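Local coordinates for putative sugar binding protein (Bacteroides vulgatus ATCC 8482, PDB 3KEZ), which probably binds sugars at the outer membrane as a calcium-containing member of the SusD family of nutrient-binding proteins, at residues L96-D100 and K112-K116; I89-L94 and V151-S155; D53-V58 and D282-T287; Y46-T51 and T64-F70. One frame throughout, in Å; residues are numbered along the deposited sequence.

Contact 1: L96-D100 and K112-K116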
loop_
_atom_site.group_PDB
_atom_site.type_symbol
_atom_site.label_atom_id
_atom_site.label_comp_id
_atom_site.label_asym_id
_atom_site.label_seq_id
_atom_site.Cartn_x
_atom_site.Cartn_y
_atom_site.Cartn_z
ATOM N N LEU A 96 14.948 -11.587 13.398
ATOM C CA LEU A 96 16.133 -10.728 13.263
ATOM C C LEU A 96 17.080 -10.890 14.451
ATOM O O LEU A 96 18.289 -10.803 14.273
ATOM C CB LEU A 96 15.732 -9.264 13.010
ATOM C CG LEU A 96 15.125 -9.101 11.613
ATOM C CD1 LEU A 96 14.508 -7.730 11.414
ATOM C CD2 LEU A 96 16.215 -9.471 10.518
HETATM N N MSE A 97 16.534 -11.195 15.636
HETATM C CA MSE A 97 17.356 -11.397 16.807
HETATM C C MSE A 97 18.063 -12.761 16.793
HETATM O O MSE A 97 18.956 -13.015 17.612
HETATM C CB MSE A 97 16.501 -11.279 18.080
HETATM C CG MSE A 97 15.934 -9.901 18.362
HETATM SE SE MSE A 97 14.677 -10.018 19.842
HETATM C CE MSE A 97 15.929 -10.081 21.269
ATOM N N ASN A 98 17.693 -13.631 15.868
ATOM C CA ASN A 98 18.189 -15.003 15.887
ATOM C C ASN A 98 18.926 -15.424 14.641
ATOM O O ASN A 98 19.880 -16.197 14.720
ATOM C CB ASN A 98 17.027 -15.961 16.182
ATOM C CG ASN A 98 16.664 -15.967 17.636
ATOM O OD1 ASN A 98 17.301 -16.647 18.441
ATOM N ND2 ASN A 98 15.671 -15.173 18.001
ATOM N N VAL A 99 18.532 -14.868 13.501
ATOM C CA VAL A 99 19.002 -15.366 12.234
ATOM C C VAL A 99 20.515 -15.319 12.089
ATOM O O VAL A 99 21.092 -16.210 11.466
ATOM C CB VAL A 99 18.332 -14.648 11.011
ATOM C CG1 VAL A 99 18.699 -13.180 10.982
ATOM C CG2 VAL A 99 18.738 -15.339 9.737
ATOM N N ASP A 100 21.161 -14.291 12.627
ATOM C CA ASP A 100 22.621 -14.160 12.467
ATOM C C ASP A 100 23.407 -15.071 13.423
ATOM O O ASP A 100 24.588 -15.263 13.251
ATOM C CB ASP A 100 23.057 -12.706 12.661
ATOM C CG ASP A 100 22.532 -11.785 11.565
ATOM O OD1 ASP A 100 22.364 -12.247 10.415
ATOM O OD2 ASP A 100 22.318 -10.590 11.856
ATOM N N LYS A 112 19.936 -17.640 3.409
ATOM C CA LYS A 112 19.794 -16.990 4.718
ATOM C C LYS A 112 19.744 -15.473 4.576
ATOM O O LYS A 112 18.937 -14.826 5.239
ATOM C CB LYS A 112 20.900 -17.427 5.680
ATOM C CG LYS A 112 21.020 -16.634 6.988
ATOM C CD LYS A 112 22.147 -15.619 6.875
ATOM C CE LYS A 112 22.125 -14.583 7.947
ATOM N NZ LYS A 112 23.444 -13.861 7.983
ATOM N N ASN A 113 20.600 -14.889 3.737
ATOM C CA ASN A 113 20.529 -13.452 3.549
ATOM C C ASN A 113 19.153 -12.996 3.064
ATOM O O ASN A 113 18.632 -11.978 3.531
ATOM C CB ASN A 113 21.656 -12.937 2.653
ATOM C CG ASN A 113 22.978 -12.878 3.403
ATOM O OD1 ASN A 113 22.995 -12.816 4.638
ATOM N ND2 ASN A 113 24.074 -12.952 2.679
ATOM N N ASP A 114 18.549 -13.749 2.161
ATOM C CA ASP A 114 17.224 -13.373 1.648
ATOM C C ASP A 114 16.133 -13.476 2.723
ATOM O O ASP A 114 15.269 -12.600 2.831
ATOM C CB ASP A 114 16.843 -14.247 0.465
ATOM C CG ASP A 114 15.480 -13.917 -0.070
ATOM O OD1 ASP A 114 15.347 -12.894 -0.781
ATOM O OD2 ASP A 114 14.549 -14.684 0.237
ATOM N N LEU A 115 16.183 -14.543 3.528
ATOM C CA LEU A 115 15.236 -14.694 4.630
ATOM C C LEU A 115 15.357 -13.489 5.574
ATOM O O LEU A 115 14.357 -12.915 5.991
ATOM C CB LEU A 115 15.481 -15.991 5.389
ATOM C CG LEU A 115 15.259 -17.368 4.737
ATOM C CD1 LEU A 115 15.461 -18.445 5.785
ATOM C CD2 LEU A 115 13.873 -17.453 4.141
ATOM N N LYS A 116 16.586 -13.132 5.945
ATOM C CA LYS A 116 16.782 -11.965 6.798
ATOM C C LYS A 116 16.267 -10.702 6.111
ATOM O O LYS A 116 15.646 -9.854 6.745
ATOM C CB LYS A 116 18.268 -11.832 7.156
ATOM C CG LYS A 116 18.662 -10.603 7.992
ATOM C CD LYS A 116 20.213 -10.588 8.257
ATOM C CE LYS A 116 20.644 -9.269 8.905
ATOM N NZ LYS A 116 22.080 -9.243 9.277
#
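A salt-bridge network ties the loop after helix 80-96 to the first turns of helix 109-134, in the helical SusD-family fold. D100 meets K112 and K116, two lysines one helical turn apart. D100 OD2 takes K116 NZ at 2.9 Å on its syn lone pair. D100 OD1 receives K112 NZ at 3.1 Å on its anti side, 23° out of the carboxylate plane. K116 also gives a weak bond to D100 OD1, so its ammonium group reaches both oxygens. The two lysines probably stabilise the charged form of this exposed aspartate.

Beneath the charges lies an apolar layer. V99 spreads its methyls over the two lysine chains: CG2 lies 3.8 Å from K112 CG, and CG1 lies 3.9 Å from K116 CG. K116 has CG anti to the backbone N (chi1 177°) and runs on fully extended, which carries NZ out to the carboxylate. K112 instead bends at chi2 (-100°) and turns its end toward D100 OD1. Helix 20-34 adds L20 against K112, and L183 of helix 166-183 touches K116. At the helix 80-96 end, L96 crosses K116 at about a right angle, with L96 CD2 3.7 Å from K116 CG.

Contact 2: I89-L94 and V151-S155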
loop_
_atom_site.group_PDB
_atom_site.type_symbol
_atom_site.label_atom_id
_atom_site.label_comp_id
_atom_site.label_asym_id
_atom_site.label_seq_id
_atom_site.Cartn_x
_atom_site.Cartn_y
_atom_site.Cartn_z
ATOM N N ILE A 89 5.474 -7.251 13.165
ATOM C CA ILE A 89 6.769 -6.730 13.678
ATOM C C ILE A 89 7.391 -7.647 14.760
ATOM O O ILE A 89 8.583 -7.927 14.730
ATOM C CB ILE A 89 6.622 -5.252 14.251
ATOM C CG1 ILE A 89 6.270 -4.284 13.107
ATOM C CG2 ILE A 89 7.878 -4.894 15.067
ATOM C CD1 ILE A 89 5.840 -2.810 13.540
ATOM N N GLN A 90 6.597 -8.120 15.710
ATOM C CA GLN A 90 7.155 -9.037 16.740
ATOM C C GLN A 90 7.808 -10.273 16.120
ATOM O O GLN A 90 8.869 -10.686 16.550
ATOM C CB GLN A 90 6.091 -9.510 17.739
ATOM C CG GLN A 90 5.734 -8.555 18.816
ATOM C CD GLN A 90 6.858 -8.330 19.802
ATOM O OE1 GLN A 90 7.167 -9.196 20.628
ATOM N NE2 GLN A 90 7.462 -7.163 19.734
ATOM N N ASN A 91 7.171 -10.875 15.108
ATOM C CA ASN A 91 7.759 -12.066 14.459
ATOM C C ASN A 91 8.964 -11.761 13.568
ATOM O O ASN A 91 9.888 -12.606 13.413
ATOM C CB ASN A 91 6.658 -12.849 13.728
ATOM C CG ASN A 91 5.747 -13.587 14.713
ATOM O OD1 ASN A 91 6.153 -14.576 15.300
ATOM N ND2 ASN A 91 4.554 -13.059 14.946
ATOM N N CYS A 92 8.971 -10.566 12.973
ATOM C CA CYS A 92 10.156 -10.091 12.280
ATOM C C CYS A 92 11.316 -9.960 13.258
ATOM O O CYS A 92 12.402 -10.387 12.956
ATOM C CB CYS A 92 9.924 -8.745 11.608
ATOM S SG CYS A 92 8.763 -8.792 10.181
ATOM N N ASN A 93 11.070 -9.341 14.421
ATOM C CA ASN A 93 12.052 -9.238 15.512
ATOM C C ASN A 93 12.563 -10.575 15.971
ATOM O O ASN A 93 13.768 -10.742 16.157
ATOM C CB ASN A 93 11.454 -8.483 16.709
ATOM C CG ASN A 93 11.133 -7.033 16.368
ATOM O OD1 ASN A 93 11.565 -6.538 15.316
ATOM N ND2 ASN A 93 10.393 -6.346 17.238
ATOM N N LEU A 94 11.652 -11.537 16.131
ATOM C CA LEU A 94 12.046 -12.909 16.463
ATOM C C LEU A 94 13.076 -13.414 15.467
ATOM O O LEU A 94 14.128 -13.952 15.870
ATOM C CB LEU A 94 10.837 -13.850 16.498
ATOM C CG LEU A 94 11.130 -15.319 16.834
ATOM C CD1 LEU A 94 11.750 -15.478 18.240
ATOM C CD2 LEU A 94 9.870 -16.160 16.702
ATOM N N VAL A 151 9.379 -0.895 18.223
ATOM C CA VAL A 151 9.566 -2.119 18.978
ATOM C C VAL A 151 10.483 -3.004 18.174
ATOM O O VAL A 151 10.129 -3.445 17.089
ATOM C CB VAL A 151 8.213 -2.819 19.174
ATOM C CG1 VAL A 151 8.405 -4.156 19.904
ATOM C CG2 VAL A 151 7.244 -1.895 19.927
ATOM N N LYS A 152 11.674 -3.256 18.696
ATOM C CA LYS A 152 12.682 -4.014 17.967
ATOM C C LYS A 152 13.082 -5.312 18.676
ATOM O O LYS A 152 13.880 -6.097 18.146
ATOM C CB LYS A 152 13.906 -3.117 17.708
ATOM C CG LYS A 152 13.659 -2.142 16.548
ATOM C CD LYS A 152 14.702 -1.098 16.390
ATOM C CE LYS A 152 15.887 -1.607 15.613
ATOM N NZ LYS A 152 16.817 -0.470 15.431
ATOM N N GLU A 153 12.570 -5.514 19.888
ATOM C CA GLU A 153 12.768 -6.775 20.585
ATOM C C GLU A 153 11.409 -7.449 20.871
ATOM O O GLU A 153 10.390 -7.077 20.291
ATOM C CB GLU A 153 13.617 -6.533 21.829
ATOM C CG GLU A 153 14.942 -5.838 21.489
ATOM C CD GLU A 153 15.825 -5.597 22.702
ATOM O OE1 GLU A 153 15.409 -4.839 23.615
ATOM O OE2 GLU A 153 16.944 -6.148 22.727
ATOM N N LEU A 154 11.397 -8.470 21.721
ATOM C CA LEU A 154 10.189 -9.235 21.942
ATOM C C LEU A 154 9.445 -8.671 23.155
ATOM O O LEU A 154 10.024 -8.414 24.226
ATOM C CB LEU A 154 10.510 -10.729 22.132
ATOM C CG LEU A 154 11.278 -11.429 21.000
ATOM C CD1 LEU A 154 11.435 -12.932 21.331
ATOM C CD2 LEU A 154 10.629 -11.158 19.564
ATOM N N SER A 155 8.156 -8.505 22.991
ATOM C CA SER A 155 7.287 -8.000 24.040
ATOM C C SER A 155 7.069 -8.998 25.190
ATOM O O SER A 155 7.097 -10.206 24.994
ATOM C CB SER A 155 5.936 -7.669 23.405
ATOM O OG SER A 155 6.098 -6.554 22.537
HETATM O O HOH W 1 6.793 -11.790 22.942
#
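This is a polar contact between a helix and a loop: two amide side chains of helix 80-96 hold the backbone of loop 151-155 against the helix. N93 and Q90 do most of the work. N93 ND2 donates to V151 O at 2.9 Å, from above the carbonyl plane, and also to E153 O at 3.1 Å. The first bond lies close to the amide plane of N93. Together they span the loop across K152. The other end of the amide, N93 OD1, is bonded to R123 of helix 109-134, which helps fix its rotation.

Q90 bends at chi2 (-68°) and sets its amide beside the loop. Q90 NE2 gives a second bond to E153 O at 3.0 Å, in the carbonyl plane but clearly bent (135°), so that oxygen is gripped by both amides. Q90 OE1 accepts S155 N at 2.7 Å in a nearly straight bond (176°). A water donates to S155 O and, weakly, to Q90 OE1.

Aliphatic groups flank the amides. L154 CD2 rests 3.6 Å from L94 N, and L154 CD1 makes an apolar contact with L94 CD1 at 4.0 Å. On the buried side, I89 CG2 lies 3.4 Å from V151 O. K152 starts away from the helix, and its NZ forms a salt bridge with E172. Here side-chain amides of a helix bond to the backbone groups of an irregular loop, on the outside of the helical SusD-family fold.

Contact 3: D53-V58 and D282-T287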
loop_
_atom_site.group_PDB
_atom_site.type_symbol
_atom_site.label_atom_id
_atom_site.label_comp_id
_atom_site.label_asym_id
_atom_site.label_seq_id
_atom_site.Cartn_x
_atom_site.Cartn_y
_atom_site.Cartn_z
ATOM N N ASP A 53 -10.610 11.126 -2.194
ATOM C CA ASP A 53 -11.597 11.748 -3.066
ATOM C C ASP A 53 -12.059 10.918 -4.277
ATOM O O ASP A 53 -12.992 11.352 -4.970
ATOM C CB ASP A 53 -11.086 13.132 -3.556
ATOM C CG ASP A 53 -9.741 13.068 -4.248
ATOM O OD1 ASP A 53 -9.023 12.066 -4.095
ATOM O OD2 ASP A 53 -9.366 14.071 -4.902
ATOM N N ASP A 54 -11.434 9.755 -4.506
ATOM C CA ASP A 54 -11.617 8.990 -5.755
ATOM C C ASP A 54 -12.442 7.717 -5.586
ATOM O O ASP A 54 -13.012 7.213 -6.558
ATOM C CB ASP A 54 -10.288 8.698 -6.408
ATOM C CG ASP A 54 -9.614 9.931 -6.980
ATOM O OD1 ASP A 54 -10.296 10.958 -7.183
ATOM O OD2 ASP A 54 -8.390 9.843 -7.322
HETATM N N MSE A 55 -12.602 7.292 -4.332
HETATM C CA MSE A 55 -13.473 6.179 -3.936
HETATM C C MSE A 55 -14.242 6.548 -2.683
HETATM O O MSE A 55 -13.834 7.431 -1.921
HETATM C CB MSE A 55 -12.668 4.877 -3.719
HETATM C CG MSE A 55 -11.899 4.464 -4.977
HETATM SE SE MSE A 55 -11.327 2.648 -4.874
HETATM C CE MSE A 55 -13.077 1.894 -4.897
ATOM N N GLN A 56 -15.365 5.862 -2.474
ATOM C CA GLN A 56 -16.219 6.132 -1.333
ATOM C C GLN A 56 -16.870 4.839 -0.902
ATOM O O GLN A 56 -16.927 3.905 -1.681
ATOM C CB GLN A 56 -17.315 7.122 -1.726
ATOM C CG GLN A 56 -18.136 6.729 -2.949
ATOM C CD GLN A 56 -19.254 7.667 -3.174
ATOM O OE1 GLN A 56 -19.132 8.618 -3.932
ATOM N NE2 GLN A 56 -20.356 7.442 -2.476
ATOM N N ALA A 57 -17.395 4.813 0.319
ATOM C CA ALA A 57 -18.345 3.779 0.723
ATOM C C ALA A 57 -19.599 3.912 -0.117
ATOM O O ALA A 57 -20.057 5.031 -0.416
ATOM C CB ALA A 57 -18.706 3.916 2.180
ATOM N N VAL A 58 -20.161 2.774 -0.500
ATOM C CA VAL A 58 -21.406 2.755 -1.260
ATOM C C VAL A 58 -22.563 3.241 -0.403
ATOM O O VAL A 58 -23.525 3.819 -0.910
ATOM C CB VAL A 58 -21.666 1.350 -1.820
ATOM C CG1 VAL A 58 -23.172 1.151 -2.127
ATOM C CG2 VAL A 58 -20.775 1.138 -3.058
ATOM N N ASP A 282 -20.771 -5.113 -2.289
ATOM C CA ASP A 282 -21.166 -3.797 -2.850
ATOM C C ASP A 282 -20.700 -2.661 -1.930
ATOM O O ASP A 282 -21.486 -1.781 -1.549
ATOM C CB ASP A 282 -22.678 -3.704 -3.047
ATOM C CG ASP A 282 -23.262 -4.922 -3.764
ATOM O OD1 ASP A 282 -23.459 -5.938 -3.090
ATOM O OD2 ASP A 282 -23.548 -4.845 -4.981
ATOM N N ASP A 283 -19.445 -2.712 -1.531
ATOM C CA ASP A 283 -19.043 -1.999 -0.321
ATOM C C ASP A 283 -18.394 -0.662 -0.653
ATOM O O ASP A 283 -18.713 0.359 -0.045
ATOM C CB ASP A 283 -18.110 -2.859 0.509
ATOM C CG ASP A 283 -18.102 -2.458 1.959
ATOM O OD1 ASP A 283 -17.278 -1.584 2.308
ATOM O OD2 ASP A 283 -18.954 -2.987 2.724
HETATM N N MSE A 284 -17.482 -0.667 -1.615
HETATM C CA MSE A 284 -16.774 0.556 -1.973
HETATM C C MSE A 284 -16.716 0.706 -3.495
HETATM O O MSE A 284 -16.497 -0.279 -4.214
HETATM C CB MSE A 284 -15.389 0.568 -1.331
HETATM C CG MSE A 284 -14.514 -0.610 -1.713
HETATM SE SE MSE A 284 -12.780 -0.741 -0.808
HETATM C CE MSE A 284 -11.756 0.529 -1.804
ATOM N N CYS A 285 -16.974 1.930 -3.984
ATOM C CA CYS A 285 -17.021 2.202 -5.432
ATOM C C CYS A 285 -16.234 3.481 -5.755
ATOM O O CYS A 285 -15.772 4.194 -4.843
ATOM C CB CYS A 285 -18.464 2.378 -5.875
ATOM S SG CYS A 285 -19.287 3.763 -5.058
ATOM N N ILE A 286 -16.088 3.786 -7.042
ATOM C CA ILE A 286 -15.442 5.041 -7.424
ATOM C C ILE A 286 -16.413 6.204 -7.196
ATOM O O ILE A 286 -17.617 6.022 -7.238
ATOM C CB ILE A 286 -14.952 5.061 -8.873
ATOM C CG1 ILE A 286 -16.110 5.041 -9.861
ATOM C CG2 ILE A 286 -13.921 3.947 -9.138
ATOM C CD1 ILE A 286 -15.665 5.020 -11.322
ATOM N N THR A 287 -15.878 7.393 -6.919
ATOM C CA THR A 287 -16.691 8.598 -6.859
ATOM C C THR A 287 -17.034 9.071 -8.287
ATOM O O THR A 287 -16.355 8.704 -9.255
ATOM C CB THR A 287 -15.970 9.716 -6.114
ATOM O OG1 THR A 287 -14.688 9.889 -6.724
ATOM C CG2 THR A 287 -15.798 9.348 -4.576
#
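M55 and M284, both selenomethionines, meet by their end methyls in the tightly packed part of this contact, M55 CE to M284 CE being 3.6 Å. M55 bends at chi3 (66°), which turns its methyl back toward the other strand. D49 of helix 43-50 lies against both side chains, and Y46 and V50 against M284.

Strands 55-57 and 284-286 pair antiparallel as a short two-stranded sheet; I286 also bonds through its backbone to A314. Q56 and C285 are the hydrogen-bonded pair: Q56 N to C285 O is 2.9 Å and C285 N to Q56 O is 3.0 Å. V58 N continues the pairing to D283 O. At the other end T287 N bonds to D54 O, and T287 OG1 donates to D53 O at 2.8 Å. The same T287 is the N-cap of helix 288-295, through a weak bond from F290 N to T287 OG1. T287 CG2 lies 3.5 Å from Q56 OE1, while Q56 NE2 reaches A57 O and also K423 O. D53 and D54 start away from the partner strand; their carboxylates form salt bridges with R398 and R389 respectively.

The V58 and D282 end is the more open one, with both residues partly exposed. V58 CG2 still covers C285 SG at 3.6 Å and V58 CB lies 3.1 Å from D282 O, but the D282 carboxylate leads away from the pair and Y315 of strand 313-316 touches both residues.

Contact 4: Y46-T51 and T64-F70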
loop_
_atom_site.group_PDB
_atom_site.type_symbol
_atom_site.label_atom_id
_atom_site.label_comp_id
_atom_site.label_asym_id
_atom_site.label_seq_id
_atom_site.Cartn_x
_atom_site.Cartn_y
_atom_site.Cartn_z
ATOM N N TYR A 46 -7.661 -0.763 1.705
ATOM C CA TYR A 46 -8.675 0.192 1.352
ATOM C C TYR A 46 -8.590 1.523 2.084
ATOM O O TYR A 46 -9.184 2.496 1.634
ATOM C CB TYR A 46 -10.087 -0.382 1.431
ATOM C CG TYR A 46 -10.683 -0.719 2.799
ATOM C CD1 TYR A 46 -10.967 0.251 3.719
ATOM C CD2 TYR A 46 -11.069 -2.005 3.088
ATOM C CE1 TYR A 46 -11.563 -0.068 4.939
ATOM C CE2 TYR A 46 -11.652 -2.339 4.311
ATOM C CZ TYR A 46 -11.930 -1.358 5.209
ATOM O OH TYR A 46 -12.544 -1.677 6.404
ATOM N N TYR A 47 -7.909 1.555 3.221
ATOM C CA TYR A 47 -7.863 2.774 4.071
ATOM C C TYR A 47 -7.557 4.032 3.242
ATOM O O TYR A 47 -8.317 5.007 3.251
ATOM C CB TYR A 47 -6.843 2.607 5.199
ATOM C CG TYR A 47 -6.785 3.763 6.179
ATOM C CD1 TYR A 47 -7.731 3.906 7.161
ATOM C CD2 TYR A 47 -5.770 4.728 6.099
ATOM C CE1 TYR A 47 -7.683 4.980 8.057
ATOM C CE2 TYR A 47 -5.731 5.799 6.971
ATOM C CZ TYR A 47 -6.652 5.903 7.963
ATOM O OH TYR A 47 -6.565 6.946 8.851
ATOM N N GLY A 48 -6.493 3.979 2.447
ATOM C CA GLY A 48 -6.067 5.165 1.720
ATOM C C GLY A 48 -6.958 5.545 0.537
ATOM O O GLY A 48 -6.775 6.626 -0.065
ATOM N N ASP A 49 -7.884 4.656 0.161
ATOM C CA ASP A 49 -8.808 4.956 -0.937
ATOM C C ASP A 49 -10.091 5.639 -0.425
ATOM O O ASP A 49 -10.456 6.726 -0.914
ATOM C CB ASP A 49 -9.168 3.681 -1.723
ATOM C CG ASP A 49 -8.024 3.186 -2.615
ATOM O OD1 ASP A 49 -7.660 3.869 -3.599
ATOM O OD2 ASP A 49 -7.511 2.088 -2.369
ATOM N N VAL A 50 -10.756 5.041 0.573
ATOM C CA VAL A 50 -12.062 5.564 0.989
ATOM C C VAL A 50 -11.950 6.796 1.870
ATOM O O VAL A 50 -12.932 7.468 2.075
ATOM C CB VAL A 50 -12.960 4.535 1.652
ATOM C CG1 VAL A 50 -13.132 3.354 0.695
ATOM C CG2 VAL A 50 -12.396 4.088 3.014
ATOM N N THR A 51 -10.759 7.067 2.399
ATOM C CA THR A 51 -10.499 8.338 3.057
ATOM C C THR A 51 -10.029 9.450 2.077
ATOM O O THR A 51 -9.731 10.579 2.496
ATOM C CB THR A 51 -9.420 8.167 4.138
ATOM O OG1 THR A 51 -8.216 7.737 3.499
ATOM C CG2 THR A 51 -9.865 7.205 5.272
ATOM N N THR A 64 -16.705 -0.125 4.794
ATOM C CA THR A 64 -15.858 1.086 4.611
ATOM C C THR A 64 -16.497 2.386 5.085
ATOM O O THR A 64 -15.848 3.462 5.091
ATOM C CB THR A 64 -15.453 1.253 3.164
ATOM O OG1 THR A 64 -16.617 1.205 2.315
ATOM C CG2 THR A 64 -14.492 0.152 2.782
ATOM N N GLY A 65 -17.749 2.284 5.525
ATOM C CA GLY A 65 -18.565 3.454 5.828
ATOM C C GLY A 65 -17.919 4.365 6.857
ATOM O O GLY A 65 -17.729 5.552 6.588
ATOM N N ASN A 66 -17.527 3.799 8.013
ATOM C CA ASN A 66 -16.969 4.600 9.113
ATOM C C ASN A 66 -15.587 5.218 8.765
ATOM O O ASN A 66 -15.256 6.323 9.229
ATOM C CB ASN A 66 -16.861 3.796 10.378
ATOM C CG ASN A 66 -18.202 3.584 11.059
ATOM O OD1 ASN A 66 -19.147 4.378 10.933
ATOM N ND2 ASN A 66 -18.291 2.493 11.776
ATOM N N TYR A 67 -14.822 4.544 7.911
ATOM C CA TYR A 67 -13.568 5.140 7.382
ATOM C C TYR A 67 -13.848 6.317 6.440
ATOM O O TYR A 67 -13.264 7.382 6.602
ATOM C CB TYR A 67 -12.725 4.096 6.652
ATOM C CG TYR A 67 -12.359 2.945 7.547
ATOM C CD1 TYR A 67 -13.236 1.871 7.750
ATOM C CD2 TYR A 67 -11.163 2.955 8.254
ATOM C CE1 TYR A 67 -12.871 0.792 8.591
ATOM C CE2 TYR A 67 -10.807 1.905 9.084
ATOM C CZ TYR A 67 -11.659 0.836 9.248
ATOM O OH TYR A 67 -11.266 -0.166 10.103
ATOM N N TYR A 68 -14.721 6.096 5.441
ATOM C CA TYR A 68 -15.146 7.151 4.472
ATOM C C TYR A 68 -15.743 8.383 5.184
ATOM O O TYR A 68 -15.458 9.540 4.815
ATOM C CB TYR A 68 -16.148 6.565 3.451
ATOM C CG TYR A 68 -16.943 7.579 2.687
ATOM C CD1 TYR A 68 -16.339 8.400 1.763
ATOM C CD2 TYR A 68 -18.324 7.710 2.876
ATOM C CE1 TYR A 68 -17.070 9.369 1.068
ATOM C CE2 TYR A 68 -19.062 8.661 2.178
ATOM C CZ TYR A 68 -18.432 9.496 1.292
ATOM O OH TYR A 68 -19.148 10.453 0.582
ATOM N N ARG A 69 -16.573 8.141 6.193
ATOM C CA ARG A 69 -17.262 9.199 6.899
ATOM C C ARG A 69 -16.435 9.838 8.022
ATOM O O ARG A 69 -16.912 10.794 8.673
ATOM C CB ARG A 69 -18.604 8.690 7.479
ATOM C CG ARG A 69 -19.641 8.382 6.434
ATOM C CD ARG A 69 -20.958 7.882 6.979
ATOM N NE ARG A 69 -21.500 8.767 8.009
ATOM C CZ ARG A 69 -21.910 8.404 9.227
ATOM N NH1 ARG A 69 -21.889 7.139 9.628
ATOM N NH2 ARG A 69 -22.371 9.336 10.063
ATOM N N PHE A 70 -15.231 9.320 8.248
ATOM C CA PHE A 70 -14.419 9.672 9.398
ATOM C C PHE A 70 -15.251 9.664 10.669
ATOM O O PHE A 70 -15.298 10.653 11.403
ATOM C CB PHE A 70 -13.778 11.043 9.190
ATOM C CG PHE A 70 -12.896 11.090 8.018
ATOM C CD1 PHE A 70 -11.588 10.621 8.107
ATOM C CD2 PHE A 70 -13.361 11.566 6.796
ATOM C CE1 PHE A 70 -10.768 10.665 7.016
ATOM C CE2 PHE A 70 -12.546 11.592 5.702
ATOM C CZ PHE A 70 -11.239 11.156 5.815
#
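The ring of Y46 carries a methyl on one face and an aromatic neighbour at its edge. T64 CG2 sits over its centre, 3.6 Å from the centroid and 11° off the ring normal, a CH-pi contact. The edge of Y46 points at the face of Y67 in a T-shaped (edge-to-face) pair, with centroids 5.3 Å apart and planes at 82°. Y46 OH comes 3.3 Å from Y67 CE1. Y67 also meets Y47, whose CD1 lies 3.7 Å from Y67 CD2. F70 has the carbonyl O of Y67 over one face and T51 O near its plane at the edge. Y68 takes V50 O at its edge.

V50 fills the centre of the contact. V50 CG2 rests 3.7 Å from Y67 CB, and V50 CG1 lies against T64 CB. V50 O accepts a CA-H...O contact from Y68 CA at 3.3 Å. On Y46, CG sits between the backbone N and the carbonyl carbon (chi1 69°), which lays the face of its ring against T64 CG2. The chain after helix 65-68 turns off in a Schellman motif at F70, whose ring reaches T51.

Three hydroxyls bond outside the pair: Y47 OH to I438 O, Y68 OH to H424, and T64 OG1 to D283. T51 OG1 bonds back to Y47 O. No hydrogen bond joins the two segments, so 46-51 and 64-70 meet directly through shape and ring packing, and those three hydroxyls look to other parts of the fold.

The four contacts form two groups. Contacts 3 and 4 have centres 9 Å apart and touch: M284 SE packs 3.5 Å from Y46 CB. Their segments alternate along the chain, with strand 55-57 between helices 43-50 and 65-68. Contacts 1 and 2 have centres 13 Å apart, share helix 80-96 and its exit, and touch where M97 packs on E153 and L154. Contact 4 closes before contacts 1 and 2 begin. Both of these fall between the two segments of contact 3, and contact 1 between those of contact 2. Contacts 1 and 3 are the most distant, with centres about 41 Å apart on opposite sides of the chain's centre. Contact 3 joins the N-terminal family region to the SusD-family region.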